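Local coordinates for protein Alpha/beta hydrolase (Pseudomonas aeruginosa PAO1, PDB 4R1D) that probably acts as a calcium-binding lipase toxin of the H2 type VI secretion system, kept in check by the partner protein Tli4, at residues V261-T266 against Q282-S287; G117-G122 against E129-R134; F340-Q345 against G481-G486; V317-G322 against R401-D406. All coordinates share one frame; numbering follows the deposited sequence.

Contact 1: residues V261-T266 against Q282-S287; sequences VARALT and QPATGS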
loop_
_atom_site.group_PDB
_atom_site.type_symbol
_atom_site.label_atom_id
_atom_site.label_comp_id
_atom_site.label_asym_id
_atom_site.label_seq_id
_atom_site.Cartn_x
_atom_site.Cartn_y
_atom_site.Cartn_z
ATOM N N VAL A 261 1.192 -12.982 -1.138
ATOM C CA VAL A 261 -0.267 -13.005 -1.224
ATOM C C VAL A 261 -0.716 -14.349 -1.796
ATOM O O VAL A 261 -1.603 -15.005 -1.247
ATOM C CB VAL A 261 -0.796 -11.862 -2.115
ATOM C CG1 VAL A 261 -2.315 -11.993 -2.328
ATOM C CG2 VAL A 261 -0.410 -10.475 -1.518
ATOM N N ALA A 262 -0.081 -14.760 -2.889
ATOM C CA ALA A 262 -0.419 -16.013 -3.551
ATOM C C ALA A 262 -0.205 -17.212 -2.627
ATOM O O ALA A 262 -1.030 -18.110 -2.551
ATOM C CB ALA A 262 0.397 -16.180 -4.822
ATOM N N ARG A 263 0.910 -17.226 -1.915
ATOM C CA ARG A 263 1.172 -18.345 -1.021
ATOM C C ARG A 263 0.184 -18.395 0.140
ATOM O O ARG A 263 -0.268 -19.465 0.521
ATOM C CB ARG A 263 2.620 -18.322 -0.538
ATOM C CG ARG A 263 3.614 -18.742 -1.626
ATOM C CD ARG A 263 5.049 -18.431 -1.220
ATOM N NE ARG A 263 5.395 -19.157 0.002
ATOM C CZ ARG A 263 6.317 -18.774 0.880
ATOM N NH1 ARG A 263 7.015 -17.653 0.695
ATOM N NH2 ARG A 263 6.542 -19.520 1.959
ATOM N N ALA A 264 -0.149 -17.234 0.704
ATOM C CA ALA A 264 -1.188 -17.177 1.721
ATOM C C ALA A 264 -2.486 -17.770 1.176
ATOM O O ALA A 264 -3.159 -18.540 1.851
ATOM C CB ALA A 264 -1.398 -15.740 2.194
ATOM N N LEU A 265 -2.818 -17.420 -0.064
ATOM C CA LEU A 265 -4.028 -17.915 -0.717
ATOM C C LEU A 265 -4.050 -19.434 -0.914
ATOM O O LEU A 265 -5.014 -20.101 -0.529
ATOM C CB LEU A 265 -4.208 -17.227 -2.075
ATOM C CG LEU A 265 -5.398 -17.705 -2.917
ATOM C CD1 LEU A 265 -6.725 -17.569 -2.174
ATOM C CD2 LEU A 265 -5.438 -16.928 -4.222
ATOM N N THR A 266 -2.990 -19.990 -1.503
ATOM C CA THR A 266 -2.976 -21.420 -1.806
ATOM C C THR A 266 -2.495 -22.321 -0.668
ATOM O O THR A 266 -2.892 -23.483 -0.609
ATOM C CB THR A 266 -2.154 -21.767 -3.063
ATOM O OG1 THR A 266 -0.764 -21.528 -2.828
ATOM C CG2 THR A 266 -2.630 -20.952 -4.272
ATOM N N GLN A 282 10.052 -12.798 -5.954
ATOM C CA GLN A 282 9.410 -12.859 -4.649
ATOM C C GLN A 282 10.453 -12.697 -3.556
ATOM O O GLN A 282 11.455 -13.393 -3.563
ATOM C CB GLN A 282 8.698 -14.195 -4.434
ATOM C CG GLN A 282 7.916 -14.210 -3.124
ATOM C CD GLN A 282 7.234 -15.532 -2.812
ATOM O OE1 GLN A 282 6.855 -16.309 -3.715
ATOM N NE2 GLN A 282 7.068 -15.796 -1.522
ATOM N N PRO A 283 10.214 -11.785 -2.617
ATOM C CA PRO A 283 11.039 -11.743 -1.403
ATOM C C PRO A 283 10.463 -12.770 -0.414
ATOM O O PRO A 283 9.775 -12.414 0.555
ATOM C CB PRO A 283 10.827 -10.319 -0.900
ATOM C CG PRO A 283 9.414 -9.986 -1.319
ATOM C CD PRO A 283 9.198 -10.715 -2.645
ATOM N N ALA A 284 10.758 -14.042 -0.680
ATOM C CA ALA A 284 10.084 -15.174 -0.052
ATOM C C ALA A 284 10.278 -15.151 1.449
ATOM O O ALA A 284 9.379 -15.534 2.209
ATOM C CB ALA A 284 10.609 -16.502 -0.643
ATOM N N THR A 285 11.449 -14.684 1.871
ATOM C CA THR A 285 11.752 -14.603 3.291
ATOM C C THR A 285 11.989 -13.152 3.704
ATOM O O THR A 285 12.502 -12.882 4.786
ATOM C CB THR A 285 12.980 -15.462 3.650
ATOM O OG1 THR A 285 14.095 -15.068 2.829
ATOM C CG2 THR A 285 12.673 -16.944 3.442
ATOM N N GLY A 286 11.613 -12.209 2.839
ATOM C CA GLY A 286 11.737 -10.807 3.203
ATOM C C GLY A 286 12.929 -10.111 2.576
ATOM O O GLY A 286 13.522 -10.632 1.632
ATOM N N SER A 287 13.268 -8.927 3.087
ATOM C CA SER A 287 14.323 -8.103 2.493
ATOM C C SER A 287 14.915 -7.126 3.498
ATOM O O SER A 287 14.200 -6.311 4.080
ATOM C CB SER A 287 13.773 -7.295 1.315
ATOM O OG SER A 287 14.773 -6.441 0.794
HETATM O O HOH W 1 8.477 -18.327 3.580
#
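Arg263 brings the edge of its guanidinium to Gln282 and Ala284, and these three residues carry the whole contact. NH1 of Arg263 lies 2.9 Å from the atom modelled as NE2 of Gln282; because that amide is probably turned over, the pair may be a hydrogen bond, with the amide plane tilted 33° from the guanidinium. The same NH1 stands 3.5 Å from Ala284 O, while the methyl CB of Ala284 comes within 4.0 Å of it. A water also lies at this edge, accepting from Arg263 NH2 at 2.8 Å and donating to Ala284 O at 3.2 Å. The setting is a beta-alpha-beta unit of the alpha/beta-hydrolase sheet: helix 258-267 connects the parallel neighbours 250-255 and 274-280, and the loop carrying Gln282 leaves the second of them. That loop is shaped by an inverse gamma turn centred on Pro283 and by a type I turn from Pro283 to Gly286, closed by Gly286 N to Pro283 O at 2.9 Å, and Ala284 O lies within this turn. On the helix side, a bend at chi3 (61°) swings the end of an otherwise extended Arg263 toward the loop. Farther out, Arg263 NE donates to Gly422 O and the guanidinium makes a cation-pi contact with Tyr423, whose side chain also touches Ala284.

Contact 2: residues G117-G122 against E129-R134; sequences GTIDVG and EAARLR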
loop_
_atom_site.group_PDB
_atom_site.type_symbol
_atom_site.label_atom_id
_atom_site.label_comp_id
_atom_site.label_asym_id
_atom_site.label_seq_id
_atom_site.Cartn_x
_atom_site.Cartn_y
_atom_site.Cartn_z
ATOM N N GLY A 117 -6.972 3.801 -12.789
ATOM C CA GLY A 117 -5.697 4.274 -13.294
ATOM C C GLY A 117 -5.601 4.197 -14.807
ATOM O O GLY A 117 -6.470 3.620 -15.477
ATOM N N THR A 118 -4.534 4.774 -15.347
ATOM C CA THR A 118 -4.305 4.778 -16.786
ATOM C C THR A 118 -3.930 3.370 -17.241
ATOM O O THR A 118 -3.359 2.603 -16.475
ATOM C CB THR A 118 -3.170 5.732 -17.158
ATOM O OG1 THR A 118 -1.993 5.370 -16.424
ATOM C CG2 THR A 118 -3.561 7.180 -16.841
ATOM N N ILE A 119 -4.254 3.052 -18.491
ATOM C CA ILE A 119 -4.020 1.724 -19.050
ATOM C C ILE A 119 -3.345 1.840 -20.402
ATOM O O ILE A 119 -3.735 2.665 -21.230
ATOM C CB ILE A 119 -5.346 0.963 -19.255
ATOM C CG1 ILE A 119 -6.040 0.725 -17.910
ATOM C CG2 ILE A 119 -5.104 -0.369 -19.986
ATOM C CD1 ILE A 119 -7.404 0.036 -18.019
ATOM N N ASP A 120 -2.341 0.999 -20.630
ATOM C CA ASP A 120 -1.700 0.916 -21.929
ATOM C C ASP A 120 -2.021 -0.449 -22.504
ATOM O O ASP A 120 -1.417 -1.439 -22.110
ATOM C CB ASP A 120 -0.188 1.083 -21.786
ATOM C CG ASP A 120 0.546 0.915 -23.099
ATOM O OD1 ASP A 120 -0.118 0.927 -24.161
ATOM O OD2 ASP A 120 1.789 0.780 -23.062
ATOM N N VAL A 121 -2.987 -0.511 -23.413
ATOM C CA VAL A 121 -3.395 -1.796 -23.965
ATOM C C VAL A 121 -2.315 -2.388 -24.871
ATOM O O VAL A 121 -2.339 -3.577 -25.174
ATOM C CB VAL A 121 -4.736 -1.707 -24.710
ATOM C CG1 VAL A 121 -5.837 -1.232 -23.762
ATOM C CG2 VAL A 121 -4.612 -0.782 -25.910
ATOM N N GLY A 122 -1.362 -1.558 -25.280
ATOM C CA GLY A 122 -0.236 -2.015 -26.079
ATOM C C GLY A 122 -0.648 -2.826 -27.293
ATOM O O GLY A 122 -1.463 -2.383 -28.105
ATOM N N GLU A 129 -11.541 -0.393 -22.708
ATOM C CA GLU A 129 -12.706 -0.693 -21.897
ATOM C C GLU A 129 -12.627 -2.128 -21.373
ATOM O O GLU A 129 -12.963 -2.408 -20.218
ATOM C CB GLU A 129 -13.981 -0.492 -22.723
ATOM C CG GLU A 129 -14.321 0.977 -23.006
ATOM C CD GLU A 129 -13.343 1.662 -23.961
ATOM O OE1 GLU A 129 -12.658 0.965 -24.741
ATOM O OE2 GLU A 129 -13.262 2.911 -23.934
ATOM N N ALA A 130 -12.182 -3.033 -22.238
ATOM C CA ALA A 130 -12.033 -4.433 -21.874
ATOM C C ALA A 130 -10.918 -4.602 -20.848
ATOM O O ALA A 130 -11.091 -5.304 -19.866
ATOM C CB ALA A 130 -11.752 -5.279 -23.110
ATOM N N ALA A 131 -9.786 -3.945 -21.092
ATOM C CA ALA A 131 -8.646 -3.989 -20.176
ATOM C C ALA A 131 -9.037 -3.386 -18.830
ATOM O O ALA A 131 -8.585 -3.851 -17.785
ATOM C CB ALA A 131 -7.441 -3.261 -20.779
ATOM N N ARG A 132 -9.879 -2.352 -18.854
ATOM C CA ARG A 132 -10.381 -1.759 -17.615
ATOM C C ARG A 132 -11.215 -2.780 -16.830
ATOM O O ARG A 132 -11.038 -2.957 -15.624
ATOM C CB ARG A 132 -11.190 -0.493 -17.931
ATOM C CG ARG A 132 -11.949 0.117 -16.772
ATOM C CD ARG A 132 -11.253 1.338 -16.197
ATOM N NE ARG A 132 -10.569 2.188 -17.179
ATOM C CZ ARG A 132 -9.408 2.779 -16.913
ATOM N NH1 ARG A 132 -8.857 2.589 -15.717
ATOM N NH2 ARG A 132 -8.790 3.534 -17.809
ATOM N N LEU A 133 -12.118 -3.470 -17.520
ATOM C CA LEU A 133 -12.907 -4.519 -16.885
ATOM C C LEU A 133 -12.012 -5.606 -16.311
ATOM O O LEU A 133 -12.323 -6.190 -15.268
ATOM C CB LEU A 133 -13.895 -5.135 -17.875
ATOM C CG LEU A 133 -15.127 -4.259 -18.103
ATOM C CD1 LEU A 133 -15.974 -4.806 -19.255
ATOM C CD2 LEU A 133 -15.947 -4.138 -16.822
ATOM N N ARG A 134 -10.908 -5.877 -16.997
ATOM C CA ARG A 134 -9.952 -6.884 -16.528
ATOM C C ARG A 134 -9.108 -6.367 -15.362
ATOM O O ARG A 134 -8.265 -7.098 -14.846
ATOM C CB ARG A 134 -9.002 -7.314 -17.646
ATOM C CG ARG A 134 -9.664 -7.897 -18.882
ATOM C CD ARG A 134 -9.916 -9.372 -18.760
ATOM N NE ARG A 134 -10.153 -9.944 -20.086
ATOM C CZ ARG A 134 -9.181 -10.333 -20.903
ATOM N NH1 ARG A 134 -7.909 -10.223 -20.515
ATOM N NH2 ARG A 134 -9.477 -10.830 -22.104
#
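Arg132 and Ile119 bury the most surface here, with Ala131 next, and together they show how one arginine can bind a loop by its edge and by its face. The edge makes the polar part: NH1 of Arg132 donates to Gly117 O at 2.6 Å with an angle at the hydrogen of 167°. The acceptor is only 5° out of the guanidinium plane, and the donor in turn sits in the carbonyl plane, so each partner lies in or near the plane of the other. NH2 adds a weak second bond to the same oxygen. The face is met by Ile119, whose CD1 rests 3.6 Å above the guanidinium plane, over its centre, and also reaches 3.5 Å from Arg132 CA. Bends at chi2 (102°) and chi3 turn the guanidinium of Arg132 toward the loop. The other branch of Ile119, CG2, is anti to the backbone N and touches Ala131 CB at 3.8 Å; Val121 CG1 approaches the same methyl at 3.9 Å, which places Ala131 against two branched side chains. An Asx turn, Gly122 N to Asp120 OD1, follows in the loop. Arg132 NH1 has a second acceptor in Asp115 O, and Thr118 packs on Glu265 of the partner chain. Next door Arg134 forms a salt bridge with Glu152, a calcium ligand, and the side chain of Ala131 is about 8 Å from that of Glu152: a short helix packed against its own preceding loop at the border of the calcium site.

Contact 3: residues F340-Q345 against G481-G486; sequences FLCDAQ and GPLETG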
loop_
_atom_site.group_PDB
_atom_site.type_symbol
_atom_site.label_atom_id
_atom_site.label_comp_id
_atom_site.label_asym_id
_atom_site.label_seq_id
_atom_site.Cartn_x
_atom_site.Cartn_y
_atom_site.Cartn_z
ATOM N N PHE A 340 25.146 -5.612 10.433
ATOM C CA PHE A 340 26.504 -5.679 10.969
ATOM C C PHE A 340 26.983 -4.347 11.521
ATOM O O PHE A 340 26.911 -3.318 10.852
ATOM C CB PHE A 340 27.478 -6.149 9.883
ATOM C CG PHE A 340 27.082 -7.438 9.229
ATOM C CD1 PHE A 340 27.406 -8.655 9.808
ATOM C CD2 PHE A 340 26.378 -7.434 8.033
ATOM C CE1 PHE A 340 27.051 -9.844 9.207
ATOM C CE2 PHE A 340 26.013 -8.614 7.422
ATOM C CZ PHE A 340 26.352 -9.833 8.007
ATOM N N LEU A 341 27.502 -4.373 12.747
ATOM C CA LEU A 341 28.099 -3.200 13.348
ATOM C C LEU A 341 29.615 -3.365 13.267
ATOM O O LEU A 341 30.172 -4.254 13.907
ATOM C CB LEU A 341 27.659 -3.081 14.807
ATOM C CG LEU A 341 26.335 -2.376 15.140
ATOM C CD1 LEU A 341 25.239 -2.578 14.092
ATOM C CD2 LEU A 341 25.845 -2.771 16.528
ATOM N N CYS A 342 30.268 -2.520 12.472
ATOM C CA CYS A 342 31.694 -2.682 12.163
ATOM C C CYS A 342 32.494 -1.454 12.562
ATOM O O CYS A 342 31.943 -0.359 12.702
ATOM C CB CYS A 342 31.889 -2.911 10.662
ATOM S SG CYS A 342 31.039 -4.356 9.999
ATOM N N ASP A 343 33.803 -1.633 12.728
ATOM C CA ASP A 343 34.680 -0.511 13.016
ATOM C C ASP A 343 35.169 0.139 11.716
ATOM O O ASP A 343 34.798 -0.292 10.617
ATOM C CB ASP A 343 35.859 -0.939 13.906
ATOM C CG ASP A 343 36.780 -1.958 13.237
ATOM O OD1 ASP A 343 36.838 -2.025 11.990
ATOM O OD2 ASP A 343 37.476 -2.692 13.972
ATOM N N ALA A 344 36.001 1.170 11.850
ATOM C CA ALA A 344 36.524 1.914 10.703
ATOM C C ALA A 344 37.247 1.035 9.682
ATOM O O ALA A 344 37.295 1.368 8.499
ATOM C CB ALA A 344 37.436 3.043 11.174
ATOM N N GLN A 345 37.810 -0.082 10.134
ATOM C CA GLN A 345 38.502 -1.001 9.231
ATOM C C GLN A 345 37.557 -2.040 8.622
ATOM O O GLN A 345 37.991 -2.931 7.891
ATOM C CB GLN A 345 39.656 -1.709 9.952
ATOM C CG GLN A 345 40.811 -0.797 10.353
ATOM C CD GLN A 345 40.394 0.282 11.337
ATOM O OE1 GLN A 345 40.101 0.002 12.501
ATOM N NE2 GLN A 345 40.356 1.523 10.870
ATOM N N GLY A 481 27.467 -2.293 1.297
ATOM C CA GLY A 481 28.224 -3.526 1.412
ATOM C C GLY A 481 28.937 -3.840 0.112
ATOM O O GLY A 481 28.968 -2.999 -0.784
ATOM N N PRO A 482 29.490 -5.060 -0.015
ATOM C CA PRO A 482 29.399 -6.160 0.950
ATOM C C PRO A 482 30.405 -6.061 2.091
ATOM O O PRO A 482 31.376 -5.305 2.019
ATOM C CB PRO A 482 29.720 -7.388 0.095
ATOM C CG PRO A 482 30.660 -6.874 -0.929
ATOM C CD PRO A 482 30.194 -5.472 -1.244
ATOM N N LEU A 483 30.159 -6.843 3.140
ATOM C CA LEU A 483 31.021 -6.892 4.309
ATOM C C LEU A 483 32.458 -7.236 3.904
ATOM O O LEU A 483 32.687 -8.030 2.990
ATOM C CB LEU A 483 30.487 -7.934 5.293
ATOM C CG LEU A 483 30.895 -7.887 6.763
ATOM C CD1 LEU A 483 30.475 -6.577 7.385
ATOM C CD2 LEU A 483 30.260 -9.058 7.508
ATOM N N GLU A 484 33.417 -6.631 4.598
ATOM C CA GLU A 484 34.835 -6.789 4.284
ATOM C C GLU A 484 35.275 -8.252 4.356
ATOM O O GLU A 484 35.852 -8.788 3.407
ATOM C CB GLU A 484 35.678 -5.925 5.226
ATOM C CG GLU A 484 35.503 -4.413 5.029
ATOM C CD GLU A 484 34.103 -3.898 5.373
ATOM O OE1 GLU A 484 33.361 -4.582 6.118
ATOM O OE2 GLU A 484 33.745 -2.794 4.895
ATOM N N THR A 485 34.993 -8.889 5.488
ATOM C CA THR A 485 35.308 -10.300 5.687
ATOM C C THR A 485 34.012 -11.090 5.804
ATOM O O THR A 485 33.287 -10.971 6.792
ATOM C CB THR A 485 36.152 -10.518 6.963
ATOM O OG1 THR A 485 37.344 -9.726 6.892
ATOM C CG2 THR A 485 36.527 -11.987 7.116
ATOM N N GLY A 486 33.718 -11.897 4.794
ATOM C CA GLY A 486 32.449 -12.596 4.746
ATOM C C GLY A 486 32.486 -14.047 5.177
ATOM O O GLY A 486 33.527 -14.706 5.151
#
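A small mixed sheet, separate from the parallel sheet of the hydrolase fold, is partly covered on one face by the loop after 477-479, one of its two edge strands. Leu483 of that loop does most of the work, lying over two residues of strand 339-342, Phe340 and Cys342, which stand two apart and so present their side chains on the same face. The two methyls of Leu483 divide the task. CD2 sits over the face of the Phe340 ring, 3.7 Å from the ring centroid and 14° off its normal, a clear CH-pi contact displaced slightly toward the CD1 and CE1 rim. CD1 turns to Cys342 instead, 3.5 Å from SG, and also brushes Phe340 CB at 3.9 Å. With CG anti to the backbone N of Leu483 (chi1 -160°), the isobutyl group extends from the loop with a branch for each partner. Ile444 of the neighbouring strand 443-446 touches both Leu483 and Cys342, and Leu483 N donates to Asp442 OD2, which ties the loop backbone to the residue just before that strand. A cis peptide precedes Pro482, just before the loop reaches the sheet. The remaining touch is slight and lies at the exposed end, where the strand has ended: Glu484, its chain bent at chi2, sets its CG 4.1 Å from Gln345 O.

Contact 4: residues V317-G322 against R401-D406; sequences VANSAG and RDNFED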
loop_
_atom_site.group_PDB
_atom_site.type_symbol
_atom_site.label_atom_id
_atom_site.label_comp_id
_atom_site.label_asym_id
_atom_site.label_seq_id
_atom_site.Cartn_x
_atom_site.Cartn_y
_atom_site.Cartn_z
ATOM N N VAL A 317 5.316 2.952 7.173
ATOM C CA VAL A 317 5.606 1.529 7.200
ATOM C C VAL A 317 5.342 0.897 8.565
ATOM O O VAL A 317 4.816 -0.204 8.647
ATOM C CB VAL A 317 7.066 1.259 6.754
ATOM C CG1 VAL A 317 7.420 -0.216 6.903
ATOM C CG2 VAL A 317 7.254 1.712 5.304
ATOM N N ALA A 318 5.699 1.595 9.642
ATOM C CA ALA A 318 5.599 1.011 10.980
ATOM C C ALA A 318 4.154 0.822 11.419
ATOM O O ALA A 318 3.892 0.175 12.431
ATOM C CB ALA A 318 6.390 1.851 12.025
ATOM N N ASN A 319 3.221 1.375 10.645
ATOM C CA ASN A 319 1.782 1.185 10.900
ATOM C C ASN A 319 1.070 0.256 9.923
ATOM O O ASN A 319 -0.158 0.094 9.987
ATOM C CB ASN A 319 1.072 2.540 10.915
ATOM C CG ASN A 319 1.507 3.386 12.062
ATOM O OD1 ASN A 319 2.086 4.454 11.877
ATOM N ND2 ASN A 319 1.266 2.902 13.268
ATOM N N SER A 320 1.839 -0.355 9.028
ATOM C CA SER A 320 1.273 -1.151 7.947
ATOM C C SER A 320 1.781 -2.580 7.996
ATOM O O SER A 320 2.980 -2.828 7.848
ATOM C CB SER A 320 1.612 -0.526 6.591
ATOM O OG SER A 320 1.582 -1.507 5.567
ATOM N N ALA A 321 0.855 -3.516 8.206
ATOM C CA ALA A 321 1.202 -4.931 8.274
ATOM C C ALA A 321 1.755 -5.393 6.935
ATOM O O ALA A 321 2.747 -6.120 6.876
ATOM C CB ALA A 321 -0.026 -5.779 8.697
ATOM N N GLY A 322 1.118 -4.957 5.851
ATOM C CA GLY A 322 1.576 -5.329 4.521
ATOM C C GLY A 322 3.009 -4.905 4.258
ATOM O O GLY A 322 3.788 -5.663 3.666
ATOM N N ARG A 401 3.789 2.506 20.646
ATOM C CA ARG A 401 4.725 1.394 20.735
ATOM C C ARG A 401 3.964 0.090 21.000
ATOM O O ARG A 401 4.345 -0.958 20.492
ATOM C CB ARG A 401 5.786 1.684 21.807
ATOM C CG ARG A 401 6.988 0.748 21.855
ATOM C CD ARG A 401 7.849 0.766 20.589
ATOM N NE ARG A 401 8.731 1.929 20.405
ATOM C CZ ARG A 401 9.808 1.898 19.614
ATOM N NH1 ARG A 401 10.123 0.768 19.002
ATOM N NH2 ARG A 401 10.573 2.969 19.442
ATOM N N ASP A 402 2.869 0.162 21.763
ATOM C CA ASP A 402 2.011 -1.003 21.990
ATOM C C ASP A 402 1.543 -1.533 20.645
ATOM O O ASP A 402 1.614 -2.724 20.375
ATOM C CB ASP A 402 0.757 -0.633 22.792
ATOM C CG ASP A 402 1.006 -0.517 24.285
ATOM O OD1 ASP A 402 2.034 -1.028 24.785
ATOM O OD2 ASP A 402 0.141 0.081 24.965
ATOM N N ASN A 403 1.026 -0.632 19.823
ATOM C CA ASN A 403 0.521 -1.007 18.503
ATOM C C ASN A 403 1.622 -1.614 17.649
ATOM O O ASN A 403 1.438 -2.665 17.034
ATOM C CB ASN A 403 -0.065 0.211 17.799
ATOM C CG ASN A 403 -0.958 -0.173 16.653
ATOM O OD1 ASN A 403 -2.063 -0.669 16.868
ATOM N ND2 ASN A 403 -0.483 0.035 15.423
ATOM N N PHE A 404 2.766 -0.937 17.610
ATOM C CA PHE A 404 3.896 -1.394 16.809
ATOM C C PHE A 404 4.393 -2.775 17.233
ATOM O O PHE A 404 4.631 -3.636 16.386
ATOM C CB PHE A 404 5.035 -0.363 16.842
ATOM C CG PHE A 404 6.284 -0.822 16.145
ATOM C CD1 PHE A 404 6.300 -1.008 14.766
ATOM C CD2 PHE A 404 7.443 -1.078 16.860
ATOM C CE1 PHE A 404 7.450 -1.441 14.122
ATOM C CE2 PHE A 404 8.598 -1.501 16.212
ATOM C CZ PHE A 404 8.599 -1.682 14.845
ATOM N N GLU A 405 4.546 -3.007 18.539
ATOM C CA GLU A 405 5.042 -4.308 18.986
ATOM C C GLU A 405 4.060 -5.436 18.679
ATOM O O GLU A 405 4.465 -6.551 18.305
ATOM C CB GLU A 405 5.424 -4.264 20.476
ATOM C CG GLU A 405 6.572 -3.296 20.728
ATOM C CD GLU A 405 7.017 -3.260 22.173
ATOM O OE1 GLU A 405 6.441 -3.990 22.998
ATOM O OE2 GLU A 405 7.950 -2.496 22.479
ATOM N N ASP A 406 2.767 -5.164 18.837
ATOM C CA ASP A 406 1.767 -6.159 18.479
ATOM C C ASP A 406 1.813 -6.449 16.972
ATOM O O ASP A 406 1.620 -7.596 16.553
ATOM C CB ASP A 406 0.362 -5.724 18.908
ATOM C CG ASP A 406 0.002 -6.213 20.305
ATOM O OD1 ASP A 406 0.810 -6.974 20.864
ATOM O OD2 ASP A 406 -1.091 -5.865 20.824
HETATM O O HOH W 2 -1.508 0.247 12.412
#
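Ala318 and Phe404 bring their CA atoms to 6.5 Å where a type I turn from Val317 to Ser320, closed by Ser320 N to Val317 O, passes beside helix 400-421. The turn joins helix 310-317 to helix 321-324, and Ser320 at the N-cap of the second accepts from Ala323 N through OG. CG of Phe404 is anti to its backbone N (chi1 175°), which carries the ring off the helix toward the turn. The ring comes edge first: CD1 lies 3.6 Å from Ala318 O, close to the ring plane, an approach that probably lets the weakly positive ring edge meet the oxygen. The methyl of Ala318 adds an apolar touch, CB standing 4.0 Å from Phe404 CD1. One residue earlier on the helix, Asn403 also faces the turn, but here a water fills the interval. It donates to Asn319 O at 2.8 Å and accepts from Asn403 ND2 at 3.2 Å, linking the turn backbone to the Asn403 side chain. Met294 and Leu387 also touch Ala318. On another side of the same helix the acidic residues serve the partner chain: Glu405 forms a salt bridge with Lys91 of that chain, while Asp406 accepts from its Ser90 N, Lys91 N and Thr92 OG1. Here, then, the helix meets the turn through an aromatic edge, a methyl and one bridging water, and the inhibitor through carboxylates that take one salt bridge and several hydrogen bonds, consistent with a surface that Tli4 recognises.

Contacts 1 and 4 are the nearest pair, with centres 19 Å apart and closest atoms about 8 Å, yet they do not touch. Contact 1 is the most central, about 8 Å from the middle of the chain and beside the main parallel sheet. Contacts 2 and 3 lie on opposite sides of that middle, their centres 48 Å apart. Contact 2 is the one near the calcium site, the side chain of Ala131 being about 11 Å from the ion. Contacts 3 and 4 alternate along the sequence, their centres 30 Å apart. The partner chain reaches contacts 2 and 4, whose centres are 35 Å apart, so the inhibitor spans well-separated parts of the enzyme.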